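PDB 1WMI: type II toxin-antitoxin system RelE/ParE family toxin from Pyrococcus horikoshii, which probably inhibits translation by cleaving messenger RNA at the ribosome, as RelE-type toxins do, until an antitoxin binds and neutralises it. Local coordinates for residues P37-R40 with D44-K47; K47-G50 with D55-R58; Y57-R60 with R65-Y68. All blocks are in the same frame, centred on the assembly; numbering follows the deposited sequence.

All three contacts are buried, but they sit at different depths: the centre of contact 3 lies about 5 Å from the centre of the chain, against 9 Å for contact 1 and 11 Å for contact 2. Contacts 2 and 3 share Y57 and R58 on strand 54-60, which they flank with strands 46-49 and 65-71 as successive antiparallel hairpins; K47 joins contact 2 to contact 1. The chemistry follows the position. Contact 1, where loop and short helix lead into the edge strand 46-49 of this chain's sheet, relies on aliphatic packing and one weak bond. Contact 2 has a bulged ladder. Contact 3 has regular pairing, with aromatic packing on one face and arginines on the other.

Contact 1: P37-R40 with D44-K47; sequences PVPR and DVIK
The guanidinium of R40 and the carbonyl of V45 are the flat groups here, and they meet obliquely: V45 O lies 4.0 Å from R40 NH2 and is nearer still, at 3.5 Å, to R40 CD. This is packing beside the root of the group; the charged end turns outward, where NH1 meets an acidic side chain on the chain of another protein. With CG anti to the backbone N (chi1 174°), and a bend at chi2, the R40 chain runs out past V45 CG2 and the V45 carbonyl, just before strand 46-49. The V45 side chain is the main apolar link between the segments, touching V38, P39 and R40. V45 CG1 approaches the P39 ring, 4.3 Å from P39 CG, and P39 itself packs on F29, I32 and L33 of helix 20-33. V45 CG2 is turned toward V38 CG1 and the R40 backbone, but its spacing there is too short to be trusted in detail. The backbone adds one link, a weak hydrogen bond from V45 N to R40 O of 3.3 Å with an N-H...O angle of 137°. D44 N is closer to R40 O, at 2.9 Å, yet its angle is too poor for a bond. D44 has positive phi (42°), which takes the chain out of helix 40-43. Just before the helix, P39 centres an inverse gamma turn, closed by a weak bond from R40 N to V38 O of 2.8 Å. Turn, short helix and positive-phi exit together make a compact loop-helix-strand connection, leading from helix 20-33 into strand 46-49, one of the two outermost strands of the sheet within this chain.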
loop_
_atom_site.group_PDB
_atom_site.type_symbol
_atom_site.label_atom_id
_atom_site.label_comp_id
_atom_site.label_asym_id
_atom_site.label_seq_id
_atom_site.Cartn_x
_atom_site.Cartn_y
_atom_site.Cartn_z
ATOM N N PRO A 37 -12.794 -9.727 2.609
ATOM C CA PRO A 37 -12.985 -8.314 2.962
ATOM C C PRO A 37 -11.744 -7.424 2.805
ATOM O O PRO A 37 -11.857 -6.227 2.528
ATOM C CB PRO A 37 -13.473 -8.393 4.404
ATOM C CG PRO A 37 -12.757 -9.605 4.918
ATOM C CD PRO A 37 -12.974 -10.586 3.791
ATOM N N VAL A 38 -10.565 -8.007 2.991
ATOM C CA VAL A 38 -9.326 -7.255 2.846
ATOM C C VAL A 38 -8.356 -7.973 1.910
ATOM O O VAL A 38 -7.441 -8.662 2.354
ATOM C CB VAL A 38 -8.623 -7.024 4.215
ATOM C CG1 VAL A 38 -7.438 -6.072 4.032
ATOM C CG2 VAL A 38 -9.611 -6.451 5.229
ATOM N N PRO A 39 -8.574 -7.848 0.592
ATOM C CA PRO A 39 -7.704 -8.486 -0.401
ATOM C C PRO A 39 -6.439 -7.637 -0.523
ATOM O O PRO A 39 -6.203 -7.000 -1.544
ATOM C CB PRO A 39 -8.558 -8.450 -1.664
ATOM C CG PRO A 39 -9.296 -7.154 -1.505
ATOM C CD PRO A 39 -9.725 -7.199 -0.061
ATOM N N ARG A 40 -5.643 -7.636 0.542
ATOM C CA ARG A 40 -4.425 -6.840 0.617
ATOM C C ARG A 40 -3.493 -6.866 -0.579
ATOM O O ARG A 40 -3.147 -5.817 -1.117
ATOM C CB ARG A 40 -3.633 -7.214 1.873
ATOM C CG ARG A 40 -2.274 -6.535 1.967
ATOM C CD ARG A 40 -2.161 -5.676 3.221
ATOM N NE ARG A 40 -0.772 -5.318 3.507
ATOM C CZ ARG A 40 -0.386 -4.451 4.441
ATOM N NH1 ARG A 40 0.906 -4.205 4.614
ATOM N NH2 ARG A 40 -1.283 -3.826 5.194
ATOM N N ASP A 44 -3.632 -3.745 -3.019
ATOM C CA ASP A 44 -2.772 -2.867 -2.217
ATOM C C ASP A 44 -3.564 -2.141 -1.137
ATOM O O ASP A 44 -3.337 -0.962 -0.870
ATOM C CB ASP A 44 -2.110 -1.845 -3.149
ATOM C CG ASP A 44 -0.772 -1.349 -2.628
ATOM O OD1 ASP A 44 -0.394 -1.699 -1.485
ATOM O OD2 ASP A 44 -0.095 -0.601 -3.371
ATOM N N VAL A 45 -4.490 -2.849 -0.508
ATOM C CA VAL A 45 -5.332 -2.251 0.514
ATOM C C VAL A 45 -4.636 -1.979 1.847
ATOM O O VAL A 45 -3.773 -2.747 2.280
ATOM C CB VAL A 45 -6.575 -3.139 0.781
ATOM C CG1 VAL A 45 -7.276 -3.474 -0.533
ATOM C CG2 VAL A 45 -6.160 -4.405 1.476
ATOM N N ILE A 46 -5.026 -0.878 2.492
ATOM C CA ILE A 46 -4.483 -0.504 3.796
ATOM C C ILE A 46 -5.619 -0.180 4.766
ATOM O O ILE A 46 -6.651 0.362 4.365
ATOM C CB ILE A 46 -3.579 0.734 3.708
ATOM C CG1 ILE A 46 -4.378 1.924 3.167
ATOM C CG2 ILE A 46 -2.370 0.436 2.838
ATOM C CD1 ILE A 46 -3.616 3.232 3.194
ATOM N N LYS A 47 -5.436 -0.516 6.040
ATOM C CA LYS A 47 -6.457 -0.220 7.039
ATOM C C LYS A 47 -6.301 1.217 7.529
ATOM O O LYS A 47 -5.308 1.559 8.183
ATOM C CB LYS A 47 -6.355 -1.172 8.231
ATOM C CG LYS A 47 -7.459 -0.970 9.262
ATOM C CD LYS A 47 -7.457 -2.075 10.311
ATOM C CE LYS A 47 -6.193 -2.031 11.160
ATOM N NZ LYS A 47 -6.180 -3.066 12.231
#

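Contact 2: K47-G50 with D55-R58; sequences KLEG and DLYR
The backbones of K47-G50 and D55-R58 run antiparallel, with K47 and Y57 as a non-hydrogen-bonded pair whose CA atoms are 4.5 Å apart, after which L48 and E49 both face L56. L48 N donates to L56 O at 2.9 Å, from well above the carbonyl plane (42° out of it), and E49 N adds only a weak bond to the same oxygen. In the other direction L56 N reaches E49 O at 2.8 Å with an N-H...O angle of 158°. Two successive residues opposite one define a classic beta bulge, set in the hairpin of strands 46-49 and 54-60 where the first strand turns a corner at L48. On the face carrying K47 and Y57, the lysine chain passes obliquely by the phenol: K47 CB is 3.5 Å from Y57 CE1, and CD continues toward Y57 OH. A trans chi1 (-176°) brings CB and CG beside Y57 CE1, and a bend at chi3 then carries NZ off to the backbone of another protein's chain. The D55 carboxylate is divided: OD1 receives a weak bond from Y57 OH, and OD2 accepts from T51 N while also touching G50 CA. At the bulge L48 CB and L56 CB touch at 3.9 Å, and beyond their CB atoms the leucines diverge. The L48 and R58 side chains cross at about a right angle, with L48 CD1 3.7 Å from R58 CB, whereas L56 CD1 rests 3.7 Å from E49 CB. The R58 guanidinium leaves the contact, its NH2 meeting an acidic side chain of the other protein's chain and D44 of the second subunit.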
loop_
_atom_site.group_PDB
_atom_site.type_symbol
_atom_site.label_atom_id
_atom_site.label_comp_id
_atom_site.label_asym_id
_atom_site.label_seq_id
_atom_site.Cartn_x
_atom_site.Cartn_y
_atom_site.Cartn_z
ATOM N N LYS A 47 -5.436 -0.516 6.040
ATOM C CA LYS A 47 -6.457 -0.220 7.039
ATOM C C LYS A 47 -6.301 1.217 7.529
ATOM O O LYS A 47 -5.308 1.559 8.183
ATOM C CB LYS A 47 -6.355 -1.172 8.231
ATOM C CG LYS A 47 -7.459 -0.970 9.262
ATOM C CD LYS A 47 -7.457 -2.075 10.311
ATOM C CE LYS A 47 -6.193 -2.031 11.160
ATOM N NZ LYS A 47 -6.180 -3.066 12.231
ATOM N N LEU A 48 -7.285 2.050 7.199
ATOM C CA LEU A 48 -7.293 3.451 7.594
ATOM C C LEU A 48 -7.593 3.529 9.077
ATOM O O LEU A 48 -6.735 3.900 9.880
ATOM C CB LEU A 48 -8.375 4.217 6.823
ATOM C CG LEU A 48 -8.113 4.895 5.471
ATOM C CD1 LEU A 48 -6.972 4.236 4.730
ATOM C CD2 LEU A 48 -9.395 4.855 4.658
ATOM N N GLU A 49 -8.819 3.156 9.428
ATOM C CA GLU A 49 -9.284 3.190 10.805
ATOM C C GLU A 49 -9.723 1.811 11.293
ATOM O O GLU A 49 -10.761 1.297 10.882
ATOM C CB GLU A 49 -10.451 4.177 10.917
ATOM C CG GLU A 49 -11.145 4.222 12.275
ATOM C CD GLU A 49 -10.272 4.802 13.366
ATOM O OE1 GLU A 49 -9.225 4.195 13.680
ATOM O OE2 GLU A 49 -10.634 5.868 13.909
ATOM N N GLY A 50 -8.925 1.218 12.172
ATOM C CA GLY A 50 -9.264 -0.083 12.715
ATOM C C GLY A 50 -9.884 0.115 14.084
ATOM O O GLY A 50 -9.326 0.829 14.916
ATOM N N ASP A 55 -14.153 -1.272 10.298
ATOM C CA ASP A 55 -12.832 -0.808 9.925
ATOM C C ASP A 55 -12.997 -0.049 8.627
ATOM O O ASP A 55 -13.889 -0.361 7.833
ATOM C CB ASP A 55 -11.892 -1.990 9.689
ATOM C CG ASP A 55 -11.581 -2.747 10.948
ATOM O OD1 ASP A 55 -10.978 -3.834 10.848
ATOM O OD2 ASP A 55 -11.929 -2.251 12.035
ATOM N N LEU A 56 -12.154 0.959 8.426
ATOM C CA LEU A 56 -12.165 1.733 7.194
ATOM C C LEU A 56 -10.927 1.247 6.457
ATOM O O LEU A 56 -9.910 0.943 7.079
ATOM C CB LEU A 56 -12.061 3.233 7.474
ATOM C CG LEU A 56 -13.291 3.944 8.039
ATOM C CD1 LEU A 56 -12.918 5.353 8.409
ATOM C CD2 LEU A 56 -14.412 3.950 7.018
ATOM N N TYR A 57 -11.029 1.145 5.139
ATOM C CA TYR A 57 -9.925 0.678 4.322
ATOM C C TYR A 57 -9.821 1.509 3.051
ATOM O O TYR A 57 -10.753 2.226 2.687
ATOM C CB TYR A 57 -10.152 -0.791 3.939
ATOM C CG TYR A 57 -10.103 -1.762 5.101
ATOM C CD1 TYR A 57 -8.884 -2.207 5.608
ATOM C CD2 TYR A 57 -11.277 -2.228 5.700
ATOM C CE1 TYR A 57 -8.832 -3.088 6.673
ATOM C CE2 TYR A 57 -11.232 -3.112 6.771
ATOM C CZ TYR A 57 -10.002 -3.537 7.249
ATOM O OH TYR A 57 -9.932 -4.423 8.292
ATOM N N ARG A 58 -8.671 1.419 2.394
ATOM C CA ARG A 58 -8.450 2.102 1.129
ATOM C C ARG A 58 -7.891 1.078 0.162
ATOM O O ARG A 58 -6.845 0.477 0.420
ATOM C CB ARG A 58 -7.439 3.244 1.246
ATOM C CG ARG A 58 -7.222 3.944 -0.099
ATOM C CD ARG A 58 -5.749 4.082 -0.452
ATOM N NE ARG A 58 -5.051 2.801 -0.461
ATOM C CZ ARG A 58 -3.729 2.680 -0.509
ATOM N NH1 ARG A 58 -3.167 1.480 -0.516
ATOM N NH2 ARG A 58 -2.969 3.762 -0.544
#

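Contact 3: Y57-R60 with R65-Y68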
loop_
_atom_site.group_PDB
_atom_site.type_symbol
_atom_site.label_atom_id
_atom_site.label_comp_id
_atom_site.label_asym_id
_atom_site.label_seq_id
_atom_site.Cartn_x
_atom_site.Cartn_y
_atom_site.Cartn_z
ATOM N N TYR A 57 -11.029 1.145 5.139
ATOM C CA TYR A 57 -9.925 0.678 4.322
ATOM C C TYR A 57 -9.821 1.509 3.051
ATOM O O TYR A 57 -10.753 2.226 2.687
ATOM C CB TYR A 57 -10.152 -0.791 3.939
ATOM C CG TYR A 57 -10.103 -1.762 5.101
ATOM C CD1 TYR A 57 -8.884 -2.207 5.608
ATOM C CD2 TYR A 57 -11.277 -2.228 5.700
ATOM C CE1 TYR A 57 -8.832 -3.088 6.673
ATOM C CE2 TYR A 57 -11.232 -3.112 6.771
ATOM C CZ TYR A 57 -10.002 -3.537 7.249
ATOM O OH TYR A 57 -9.932 -4.423 8.292
ATOM N N ARG A 58 -8.671 1.419 2.394
ATOM C CA ARG A 58 -8.450 2.102 1.129
ATOM C C ARG A 58 -7.891 1.078 0.162
ATOM O O ARG A 58 -6.845 0.477 0.420
ATOM C CB ARG A 58 -7.439 3.244 1.246
ATOM C CG ARG A 58 -7.222 3.944 -0.099
ATOM C CD ARG A 58 -5.749 4.082 -0.452
ATOM N NE ARG A 58 -5.051 2.801 -0.461
ATOM C CZ ARG A 58 -3.729 2.680 -0.509
ATOM N NH1 ARG A 58 -3.167 1.480 -0.516
ATOM N NH2 ARG A 58 -2.969 3.762 -0.544
ATOM N N ALA A 59 -8.591 0.879 -0.947
ATOM C CA ALA A 59 -8.151 -0.064 -1.959
ATOM C C ALA A 59 -7.727 0.710 -3.189
ATOM O O ALA A 59 -8.297 1.756 -3.510
ATOM C CB ALA A 59 -9.269 -1.027 -2.311
ATOM N N ARG A 60 -6.714 0.193 -3.871
ATOM C CA ARG A 60 -6.211 0.825 -5.076
ATOM C C ARG A 60 -6.602 -0.037 -6.282
ATOM O O ARG A 60 -6.244 -1.219 -6.369
ATOM C CB ARG A 60 -4.687 0.996 -4.972
ATOM C CG ARG A 60 -4.070 1.857 -6.065
ATOM C CD ARG A 60 -2.592 2.122 -5.808
ATOM N NE ARG A 60 -2.374 3.035 -4.687
ATOM C CZ ARG A 60 -2.729 4.319 -4.680
ATOM N NH1 ARG A 60 -2.484 5.070 -3.614
ATOM N NH2 ARG A 60 -3.327 4.859 -5.738
ATOM N N ARG A 65 -8.733 5.227 -6.386
ATOM C CA ARG A 65 -8.776 4.530 -5.106
ATOM C C ARG A 65 -10.196 4.475 -4.551
ATOM O O ARG A 65 -10.990 5.402 -4.752
ATOM C CB ARG A 65 -7.872 5.240 -4.098
ATOM C CG ARG A 65 -6.387 5.192 -4.435
ATOM C CD ARG A 65 -5.606 6.152 -3.556
ATOM N NE ARG A 65 -5.919 7.539 -3.884
ATOM C CZ ARG A 65 -5.736 8.567 -3.062
ATOM N NH1 ARG A 65 -6.051 9.795 -3.457
ATOM N NH2 ARG A 65 -5.254 8.366 -1.843
ATOM N N VAL A 66 -10.522 3.386 -3.862
ATOM C CA VAL A 66 -11.843 3.257 -3.272
ATOM C C VAL A 66 -11.696 3.063 -1.771
ATOM O O VAL A 66 -10.853 2.282 -1.317
ATOM C CB VAL A 66 -12.636 2.057 -3.867
ATOM C CG1 VAL A 66 -12.683 2.149 -5.385
ATOM C CG2 VAL A 66 -12.004 0.755 -3.444
ATOM N N ILE A 67 -12.499 3.795 -1.003
ATOM C CA ILE A 67 -12.492 3.683 0.451
ATOM C C ILE A 67 -13.784 2.998 0.885
ATOM O O ILE A 67 -14.872 3.362 0.438
ATOM C CB ILE A 67 -12.386 5.063 1.133
ATOM C CG1 ILE A 67 -11.091 5.751 0.706
ATOM C CG2 ILE A 67 -12.387 4.894 2.646
ATOM C CD1 ILE A 67 -10.782 7.031 1.491
ATOM N N TYR A 68 -13.661 2.005 1.756
ATOM C CA TYR A 68 -14.821 1.250 2.200
ATOM C C TYR A 68 -14.727 0.826 3.650
ATOM O O TYR A 68 -13.664 0.897 4.262
ATOM C CB TYR A 68 -15.000 0.010 1.314
ATOM C CG TYR A 68 -13.892 -1.024 1.413
ATOM C CD1 TYR A 68 -14.003 -2.114 2.268
ATOM C CD2 TYR A 68 -12.755 -0.932 0.610
ATOM C CE1 TYR A 68 -13.015 -3.096 2.322
ATOM C CE2 TYR A 68 -11.761 -1.905 0.654
ATOM C CZ TYR A 68 -11.900 -2.988 1.512
ATOM O OH TYR A 68 -10.933 -3.965 1.547
#
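Y57-R60 and R65-Y68 form an antiparallel beta hairpin, the short segment axes 4.6 Å apart at closest approach with their N-to-C directions 155° apart, 25° from exactly antiparallel. Its pairing is regular: Y57 with Y68 and A59 with V66 are the hydrogen-bonded pairs. The A59-V66 pair is tight, A59 N donating to V66 O at 2.7 Å with an N-H...O angle of 179° and V66 N returning to A59 O. The packing is close on the same face of the sheet, where A59 CB meets V66 CG2 at 3.5 Å and both residues touch F29 of helix 20-33. The Y68 ring borders this patch. Y57 CB lies over one of its faces, a CH-pi contact 3.9 Å from the centroid, and A59 CB stands at its edge. Y68 CG sits between the backbone N and the carbonyl carbon, which turns the ring back over the neighbouring strand; its OH is hydrogen-bonded to P37 O. The face carrying R58, R60, R65 and I67 is mostly arginine and meets partner chains, I67 packing on an apolar side chain of another protein. R60, the one partly exposed residue, is held by polar partners, R85 O and D44 of the second subunit. The R60 and R65 side chains lie side by side with nearly parallel guanidinium planes (8°), R60 NH2 4.2 Å from R65 NE. These partners of R60, with P84 O and the other protein's acidic side chains at R65, probably offset the like charges. R65 CG lies over one face of the R60 guanidinium, 3.3 Å from R60 NH2.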